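Local coordinates for protein 3-oxo-tetronate kinase (Salmonella typhimurium, PDB 3DQQ) that probably phosphorylates 3-oxo-tetronate to its 4-phosphate at the expense of ATP, as a member of the four-carbon acid sugar kinase family, at residues G168-Q173 with S187-E192; P276-D281 with E292-A297; I313-S318 with A340-L345. All blocks are in the same frame, centred on the assembly; numbering follows the deposited sequence.

Contact 1: G168-Q173 with S187-E192; sequences GVIPAQ and SRLQQE
Leu189 leans from helix 179-191 onto Gly168, Val169 and Ile170, a strand-on-helix packing at the margin of the parallel alpha/beta sheet in the sugar-binding domain. Strand 167-170 is the outermost strand there, hydrogen-bonded to strand 196-199. The strand and helix segments run nearly antiparallel, at 169°, with their axes 9.4 Å apart at closest approach. No hydrogen bond joins the two segments, so apolar shape carries the contact.

The leucine can be followed outward. Its CB leaves the helix in the direction of the strand and is still 5.5 Å from Ile170 CD1. With chi1 at -68°, CG lies beside the backbone N and continues the approach, coming to 4.5 Å from Ile170 CD1. There the chain forks. The methyl CD1 lies 3.9 Å from Val169 O. It is also 4.4 Å from Gly168 CA, and CD2 is at almost the same distance from that atom, 4.5 Å, so both branches face the bare CA. Glycine suits this position because it allows the branched leucine to settle near the backbone.

Ile170 answers with its longer branch: CG1 lies beside the backbone N, and a second bend, chi2 -67°, carries CD1 to the helix although CB does not point at it. Ile170 also rests on Thr182, Ala185 and Leu186 one to two turns earlier in the helix, and Leu189 reaches Ala197 of the neighbouring strand. The two side chains meet at an angle, with only their end methyls close: Ile170 CD1 lies 3.6 Å from Leu189 CD1.

Contact 2: P276-D281 with E292-A297; sequences PTRDVD and EAYAEA
Asp281 and Tyr294 stand opposite each other with their CA atoms 9.2 Å apart, a gap between the end of the 276-281 segment and the helix that a whole phenol ring spans. Tyr294 fills it. Its CG is anti to the backbone N (chi1 -167°), and the ring extends until OH accepts a hydrogen bond from Asp281 N, 2.8 Å long and nearly straight at 171°. A tyrosine suits the place because its ring can lie among apolar neighbours while the hydroxyl at its far end holds a main-chain N-H just past the strand. Val280 packs obliquely against the ring, its CG1 4.2 Å from Tyr294 CE2; on other sides this valine meets Ile313 and Leu341.

The two segments belong to a beta-alpha-beta unit, strand 277-279, helix 288-304 and strand 312-314, in the nucleotide-binding domain. The side chain of Val280 lies about 9 Å from that of Thr364, a probable ATP-binding residue.

Arg278, two residues before Val280, points to the helix. Its chain bends at chi2 and chi3, bringing NH1 to the edge of the tyrosine ring, 4.0 Å from Tyr294 OH, with guanidinium and ring planes 54° apart. The cation has an aromatic partner in Trp301, with which it makes a cation-pi contact. Asp281 turns its carboxylate to a salt bridge with Arg284, and its side chain also packs on His135 of the second subunit.

Contact 3: I313-S318 with A340-L345; sequences ISATAS and ALFSLL
Ile313 and Leu345 meet tip to tip, with Ile313 CD1 3.5 Å from Leu345 CD2, and this pair marks the dense end of a buried contact. Leu345 reaches across because its CG is anti to the backbone N, chi1 177°. The shorter branch of the isoleucine is engaged as well: CG2 lies 4.0 Å from Phe342 CE1, so a single beta-branched residue serves two neighbours on the helix.

Phe342 presents its edge to the strand. Ile313 O lies in the plane of the ring, 3.7 Å from Phe342 CZ, where the slightly positive rim hydrogens suit a carbonyl oxygen better than the electron-rich face would. Farther round the same edge, Ala315 CB sits 3.8 Å from Phe342 CE2; the small methyl lets the broad ring come up to the chain where the strand has ended.

The packing joins helix 336-351 to strand 312-314 in the alpha/beta nucleotide-binding domain. The chain between this strand and strand 356-360 passes strand 253-257, which lies between them in the sheet, and Phe342 also touches Leu256 on it. The phenylalanine side chain is about 4 Å from that of Thr364, a probable ATP-binding residue.

Beyond Ala315 the contact becomes loose, as the chain turns from helix 336-351. Thr316 stays buried but packs instead on Ser257 and on Thr264, Asn265 and Val268 of helix 262-271, whereas Ala317 is exposed. Polar residues shape this end: Ser314 OG accepts from Thr316 N at 3.1 Å in an ST turn. Ser318 OG then donates to Ala315 O, meeting the oxygen at a C=O...O angle of 133° and 21° from the carbonyl plane.

From the N terminus, contact 1 comes first: it closes a largely helical excursion between strand 167-170 and the end of helix 179-191, wholly in the sugar-binding domain. Contact 2 then closes a short connection between strand 277-279 and helix 288-304, and contact 3 a longer one between strand 312-314 and helix 336-351. The three follow in series, none nested or crossed. Contacts 2 and 3 adjoin through neighbouring strands, with probable hydrogen bonds Val280 N to Ser314 O, 2.9 Å, and Ser314 N to Arg278 O, 3.0 Å. Contact 1 lies on the opposite side of the chain's centre from the other two, its centre about 59 Å from that of contact 2.

Contact 1: G168-Q173 with S187-E192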
loop_
_atom_site.group_PDB
_atom_site.type_symbol
_atom_site.label_atom_id
_atom_site.label_comp_id
_atom_site.label_asym_id
_atom_site.label_seq_id
_atom_site.Cartn_x
_atom_site.Cartn_y
_atom_site.Cartn_z
ATOM N N GLY A 168 -33.047 -17.879 6.834
ATOM C CA GLY A 168 -34.121 -17.451 5.935
ATOM C C GLY A 168 -33.916 -16.047 5.444
ATOM O O GLY A 168 -32.875 -15.501 5.643
ATOM N N VAL A 169 -34.905 -15.479 4.775
ATOM C CA VAL A 169 -34.836 -14.134 4.194
ATOM C C VAL A 169 -36.168 -13.405 4.375
ATOM O O VAL A 169 -37.185 -14.004 4.252
ATOM C CB VAL A 169 -34.479 -14.151 2.682
ATOM C CG1 VAL A 169 -34.438 -12.724 2.134
ATOM C CG2 VAL A 169 -33.134 -14.830 2.446
ATOM N N ILE A 170 -36.153 -12.124 4.742
ATOM C CA ILE A 170 -37.333 -11.270 4.661
ATOM C C ILE A 170 -37.046 -10.287 3.539
ATOM O O ILE A 170 -36.216 -9.429 3.668
ATOM C CB ILE A 170 -37.606 -10.487 5.964
ATOM C CG1 ILE A 170 -37.729 -11.434 7.150
ATOM C CG2 ILE A 170 -38.879 -9.641 5.849
ATOM C CD1 ILE A 170 -38.895 -12.299 7.120
ATOM N N PRO A 171 -37.741 -10.403 2.430
ATOM C CA PRO A 171 -37.472 -9.492 1.306
ATOM C C PRO A 171 -38.027 -8.073 1.450
ATOM O O PRO A 171 -39.028 -7.854 2.119
ATOM C CB PRO A 171 -38.179 -10.181 0.137
ATOM C CG PRO A 171 -39.254 -10.957 0.770
ATOM C CD PRO A 171 -38.837 -11.340 2.146
ATOM N N ALA A 172 -37.392 -7.138 0.755
ATOM C CA ALA A 172 -37.824 -5.726 0.674
ATOM C C ALA A 172 -39.326 -5.566 0.538
ATOM O O ALA A 172 -39.974 -4.796 1.255
ATOM C CB ALA A 172 -37.147 -5.072 -0.472
ATOM N N GLN A 173 -39.906 -6.325 -0.365
ATOM C CA GLN A 173 -41.352 -6.232 -0.566
ATOM C C GLN A 173 -42.178 -6.466 0.697
ATOM O O GLN A 173 -43.235 -5.851 0.843
ATOM C CB GLN A 173 -41.796 -7.196 -1.653
ATOM C CG GLN A 173 -41.398 -6.746 -3.027
ATOM C CD GLN A 173 -40.037 -7.240 -3.496
ATOM O OE1 GLN A 173 -39.311 -7.944 -2.763
ATOM N NE2 GLN A 173 -39.675 -6.869 -4.748
ATOM N N SER A 187 -42.257 -14.608 12.340
ATOM C CA SER A 187 -42.853 -15.759 13.024
ATOM C C SER A 187 -42.912 -16.962 12.150
ATOM O O SER A 187 -42.690 -18.064 12.588
ATOM C CB SER A 187 -44.279 -15.483 13.386
ATOM O OG SER A 187 -44.397 -14.365 14.238
ATOM N N ARG A 188 -43.252 -16.765 10.906
ATOM C CA ARG A 188 -43.387 -17.891 10.024
ATOM C C ARG A 188 -42.050 -18.633 9.798
ATOM O O ARG A 188 -42.004 -19.883 9.787
ATOM C CB ARG A 188 -43.950 -17.401 8.713
ATOM C CG ARG A 188 -44.706 -18.461 7.983
ATOM C CD ARG A 188 -45.399 -17.929 6.658
ATOM N NE ARG A 188 -46.100 -16.613 6.779
ATOM C CZ ARG A 188 -45.663 -15.468 6.233
ATOM N NH1 ARG A 188 -44.501 -15.436 5.542
ATOM N NH2 ARG A 188 -46.361 -14.345 6.394
ATOM N N LEU A 189 -40.969 -17.866 9.632
ATOM C CA LEU A 189 -39.658 -18.466 9.510
ATOM C C LEU A 189 -39.349 -19.296 10.760
ATOM O O LEU A 189 -38.799 -20.391 10.728
ATOM C CB LEU A 189 -38.592 -17.394 9.284
ATOM C CG LEU A 189 -38.698 -16.697 7.923
ATOM C CD1 LEU A 189 -37.667 -15.630 7.774
ATOM C CD2 LEU A 189 -38.563 -17.698 6.822
ATOM N N GLN A 190 -39.742 -18.780 11.882
ATOM C CA GLN A 190 -39.395 -19.434 13.096
ATOM C C GLN A 190 -40.146 -20.748 13.257
ATOM O O GLN A 190 -39.525 -21.727 13.615
ATOM C CB GLN A 190 -39.711 -18.504 14.219
ATOM C CG GLN A 190 -39.094 -18.869 15.492
ATOM C CD GLN A 190 -39.200 -17.714 16.446
ATOM O OE1 GLN A 190 -39.643 -16.584 16.044
ATOM N NE2 GLN A 190 -38.759 -17.946 17.705
ATOM N N GLN A 191 -41.469 -20.748 13.001
ATOM C CA GLN A 191 -42.298 -21.964 12.959
ATOM C C GLN A 191 -41.732 -22.975 11.933
ATOM O O GLN A 191 -41.746 -24.178 12.157
ATOM C CB GLN A 191 -43.754 -21.628 12.583
ATOM C CG GLN A 191 -44.729 -21.112 13.729
ATOM C CD GLN A 191 -45.884 -20.061 13.224
ATOM O OE1 GLN A 191 -46.277 -19.964 11.999
ATOM N NE2 GLN A 191 -46.398 -19.280 14.205
ATOM N N GLU A 192 -41.225 -22.496 10.802
ATOM C CA GLU A 192 -40.602 -23.400 9.852
ATOM C C GLU A 192 -39.234 -23.957 10.314
ATOM O O GLU A 192 -38.635 -24.716 9.579
ATOM C CB GLU A 192 -40.456 -22.733 8.482
ATOM C CG GLU A 192 -41.788 -22.452 7.796
ATOM C CD GLU A 192 -41.687 -21.548 6.547
ATOM O OE1 GLU A 192 -40.663 -21.619 5.819
ATOM O OE2 GLU A 192 -42.655 -20.776 6.277
#

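Contact 2: P276-D281 with E292-A297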
loop_
_atom_site.group_PDB
_atom_site.type_symbol
_atom_site.label_atom_id
_atom_site.label_comp_id
_atom_site.label_asym_id
_atom_site.label_seq_id
_atom_site.Cartn_x
_atom_site.Cartn_y
_atom_site.Cartn_z
ATOM N N PRO A 276 1.664 25.567 12.668
ATOM C CA PRO A 276 3.039 25.159 12.835
ATOM C C PRO A 276 3.106 23.652 12.848
ATOM O O PRO A 276 2.297 23.009 13.511
ATOM C CB PRO A 276 3.436 25.736 14.205
ATOM C CG PRO A 276 2.184 26.030 14.895
ATOM C CD PRO A 276 1.153 26.296 13.839
ATOM N N THR A 277 4.038 23.089 12.093
ATOM C CA THR A 277 4.164 21.664 12.061
ATOM C C THR A 277 5.589 21.171 12.035
ATOM O O THR A 277 6.498 21.890 11.778
ATOM C CB THR A 277 3.340 21.026 10.910
ATOM O OG1 THR A 277 4.182 20.744 9.806
ATOM C CG2 THR A 277 2.175 21.901 10.504
ATOM N N ARG A 278 5.757 19.897 12.303
ATOM C CA ARG A 278 7.054 19.339 12.543
ATOM C C ARG A 278 6.987 17.875 12.117
ATOM O O ARG A 278 6.052 17.156 12.491
ATOM C CB ARG A 278 7.353 19.500 14.022
ATOM C CG ARG A 278 8.757 19.295 14.404
ATOM C CD ARG A 278 9.570 20.569 14.470
ATOM N NE ARG A 278 10.473 20.489 15.623
ATOM C CZ ARG A 278 11.451 19.585 15.764
ATOM N NH1 ARG A 278 11.693 18.644 14.832
ATOM N NH2 ARG A 278 12.177 19.587 16.864
ATOM N N ASP A 279 7.947 17.467 11.285
ATOM C CA ASP A 279 7.998 16.125 10.733
ATOM C C ASP A 279 8.866 15.236 11.563
ATOM O O ASP A 279 9.972 15.591 11.863
ATOM C CB ASP A 279 8.596 16.155 9.346
ATOM C CG ASP A 279 7.624 16.661 8.312
ATOM O OD1 ASP A 279 6.601 15.941 8.041
ATOM O OD2 ASP A 279 7.883 17.761 7.770
ATOM N N VAL A 280 8.366 14.069 11.907
ATOM C CA VAL A 280 9.082 13.151 12.754
ATOM C C VAL A 280 10.300 12.593 12.022
ATOM O O VAL A 280 10.141 11.956 10.986
ATOM C CB VAL A 280 8.181 11.973 13.134
ATOM C CG1 VAL A 280 8.961 10.947 13.896
ATOM C CG2 VAL A 280 6.986 12.442 13.914
ATOM N N ASP A 281 11.504 12.815 12.568
ATOM C CA ASP A 281 12.726 12.246 11.986
ATOM C C ASP A 281 13.034 10.859 12.530
ATOM O O ASP A 281 13.390 10.663 13.671
ATOM C CB ASP A 281 13.928 13.158 12.172
ATOM C CG ASP A 281 15.210 12.566 11.581
ATOM O OD1 ASP A 281 15.195 11.975 10.480
ATOM O OD2 ASP A 281 16.259 12.673 12.212
ATOM N N GLU A 292 13.177 8.798 23.892
ATOM C CA GLU A 292 12.766 9.477 25.082
ATOM C C GLU A 292 13.091 10.953 25.010
ATOM O O GLU A 292 12.228 11.797 25.229
ATOM C CB GLU A 292 13.390 8.809 26.284
ATOM C CG GLU A 292 12.475 7.687 26.879
ATOM C CD GLU A 292 13.268 6.534 27.576
ATOM O OE1 GLU A 292 14.154 6.828 28.453
ATOM O OE2 GLU A 292 13.001 5.337 27.227
ATOM N N ALA A 293 14.323 11.275 24.642
ATOM C CA ALA A 293 14.709 12.672 24.516
ATOM C C ALA A 293 13.922 13.384 23.400
ATOM O O ALA A 293 13.476 14.522 23.598
ATOM C CB ALA A 293 16.167 12.777 24.312
ATOM N N TYR A 294 13.694 12.702 22.273
ATOM C CA TYR A 294 13.014 13.314 21.116
ATOM C C TYR A 294 11.550 13.624 21.453
ATOM O O TYR A 294 11.026 14.683 21.107
ATOM C CB TYR A 294 13.139 12.410 19.863
ATOM C CG TYR A 294 12.771 13.011 18.495
ATOM C CD1 TYR A 294 13.006 14.338 18.189
ATOM C CD2 TYR A 294 12.213 12.225 17.503
ATOM C CE1 TYR A 294 12.686 14.868 16.936
ATOM C CE2 TYR A 294 11.887 12.748 16.248
ATOM C CZ TYR A 294 12.133 14.074 15.979
ATOM O OH TYR A 294 11.830 14.607 14.744
ATOM N N ALA A 295 10.904 12.709 22.156
ATOM C CA ALA A 295 9.560 12.924 22.650
ATOM C C ALA A 295 9.528 14.159 23.544
ATOM O O ALA A 295 8.683 15.023 23.379
ATOM C CB ALA A 295 9.085 11.693 23.397
ATOM N N GLU A 296 10.462 14.265 24.476
ATOM C CA GLU A 296 10.570 15.498 25.266
ATOM C C GLU A 296 10.704 16.748 24.411
ATOM O O GLU A 296 10.035 17.742 24.684
ATOM C CB GLU A 296 11.774 15.475 26.196
ATOM C CG GLU A 296 11.440 15.353 27.627
ATOM C CD GLU A 296 12.432 16.069 28.562
ATOM O OE1 GLU A 296 11.967 16.689 29.567
ATOM O OE2 GLU A 296 13.678 16.014 28.318
ATOM N N ALA A 297 11.605 16.712 23.419
ATOM C CA ALA A 297 11.907 17.903 22.636
ATOM C C ALA A 297 10.654 18.272 21.882
ATOM O O ALA A 297 10.291 19.444 21.851
ATOM C CB ALA A 297 13.021 17.661 21.693
#

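Contact 3: I313-S318 with A340-L345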
loop_
_atom_site.group_PDB
_atom_site.type_symbol
_atom_site.label_atom_id
_atom_site.label_comp_id
_atom_site.label_asym_id
_atom_site.label_seq_id
_atom_site.Cartn_x
_atom_site.Cartn_y
_atom_site.Cartn_z
ATOM N N ILE A 313 2.317 17.189 14.585
ATOM C CA ILE A 313 3.488 16.340 14.464
ATOM C C ILE A 313 3.111 15.189 13.539
ATOM O O ILE A 313 2.269 14.340 13.872
ATOM C CB ILE A 313 3.957 15.880 15.815
ATOM C CG1 ILE A 313 4.518 17.092 16.516
ATOM C CG2 ILE A 313 5.011 14.750 15.718
ATOM C CD1 ILE A 313 4.786 16.791 17.888
ATOM N N SER A 314 3.726 15.205 12.366
ATOM C CA SER A 314 3.385 14.316 11.301
ATOM C C SER A 314 4.514 13.365 11.029
ATOM O O SER A 314 5.656 13.770 11.004
ATOM C CB SER A 314 3.117 15.119 10.042
ATOM O OG SER A 314 3.061 14.261 8.913
ATOM N N ALA A 315 4.166 12.106 10.800
ATOM C CA ALA A 315 5.103 11.069 10.455
ATOM C C ALA A 315 4.839 10.627 9.016
ATOM O O ALA A 315 5.365 9.625 8.553
ATOM C CB ALA A 315 4.949 9.919 11.395
ATOM N N THR A 316 4.057 11.397 8.280
ATOM C CA THR A 316 3.629 10.934 6.971
ATOM C C THR A 316 4.730 11.109 5.885
ATOM O O THR A 316 4.766 10.354 4.914
ATOM C CB THR A 316 2.171 11.458 6.582
ATOM O OG1 THR A 316 2.271 12.640 5.806
ATOM C CG2 THR A 316 1.228 11.673 7.839
ATOM N N ALA A 317 5.671 12.030 6.104
ATOM C CA ALA A 317 6.914 12.158 5.285
ATOM C C ALA A 317 7.823 10.945 5.408
ATOM O O ALA A 317 8.383 10.454 4.396
ATOM C CB ALA A 317 7.709 13.393 5.696
ATOM N N SER A 318 8.000 10.502 6.660
ATOM C CA SER A 318 8.758 9.272 7.004
ATOM C C SER A 318 8.099 7.991 6.415
ATOM O O SER A 318 8.787 7.078 5.935
ATOM C CB SER A 318 8.893 9.141 8.544
ATOM O OG SER A 318 7.917 8.257 9.121
ATOM N N ALA A 340 6.307 3.957 18.753
ATOM C CA ALA A 340 6.861 4.077 20.079
ATOM C C ALA A 340 7.072 5.543 20.440
ATOM O O ALA A 340 6.882 5.932 21.599
ATOM C CB ALA A 340 8.169 3.300 20.182
ATOM N N LEU A 341 7.476 6.365 19.472
ATOM C CA LEU A 341 7.695 7.784 19.758
ATOM C C LEU A 341 6.364 8.442 20.108
ATOM O O LEU A 341 6.272 9.113 21.151
ATOM C CB LEU A 341 8.347 8.542 18.608
ATOM C CG LEU A 341 8.388 10.061 18.815
ATOM C CD1 LEU A 341 9.656 10.504 19.556
ATOM C CD2 LEU A 341 8.224 10.764 17.508
ATOM N N PHE A 342 5.358 8.254 19.250
ATOM C CA PHE A 342 4.036 8.835 19.486
ATOM C C PHE A 342 3.471 8.463 20.855
ATOM O O PHE A 342 2.784 9.250 21.535
ATOM C CB PHE A 342 3.051 8.402 18.402
ATOM C CG PHE A 342 3.087 9.263 17.183
ATOM C CD1 PHE A 342 2.868 10.617 17.270
ATOM C CD2 PHE A 342 3.333 8.726 15.942
ATOM C CE1 PHE A 342 2.896 11.425 16.134
ATOM C CE2 PHE A 342 3.358 9.542 14.798
ATOM C CZ PHE A 342 3.139 10.893 14.911
ATOM N N SER A 343 3.769 7.246 21.262
ATOM C CA SER A 343 3.365 6.788 22.570
ATOM C C SER A 343 3.893 7.685 23.690
ATOM O O SER A 343 3.111 8.179 24.495
ATOM C CB SER A 343 3.862 5.379 22.780
ATOM O OG SER A 343 3.430 4.971 24.025
ATOM N N LEU A 344 5.210 7.880 23.730
ATOM C CA LEU A 344 5.824 8.746 24.703
ATOM C C LEU A 344 5.376 10.214 24.579
ATOM O O LEU A 344 5.274 10.954 25.576
ATOM C CB LEU A 344 7.324 8.712 24.537
ATOM C CG LEU A 344 8.022 7.393 24.807
ATOM C CD1 LEU A 344 9.369 7.353 24.054
ATOM C CD2 LEU A 344 8.184 7.210 26.316
ATOM N N LEU A 345 5.136 10.634 23.348
ATOM C CA LEU A 345 4.861 12.026 23.051
ATOM C C LEU A 345 3.482 12.379 23.623
ATOM O O LEU A 345 3.306 13.433 24.273
ATOM C CB LEU A 345 4.926 12.243 21.540
ATOM C CG LEU A 345 4.591 13.616 21.001
ATOM C CD1 LEU A 345 5.298 14.685 21.786
ATOM C CD2 LEU A 345 4.956 13.689 19.528
#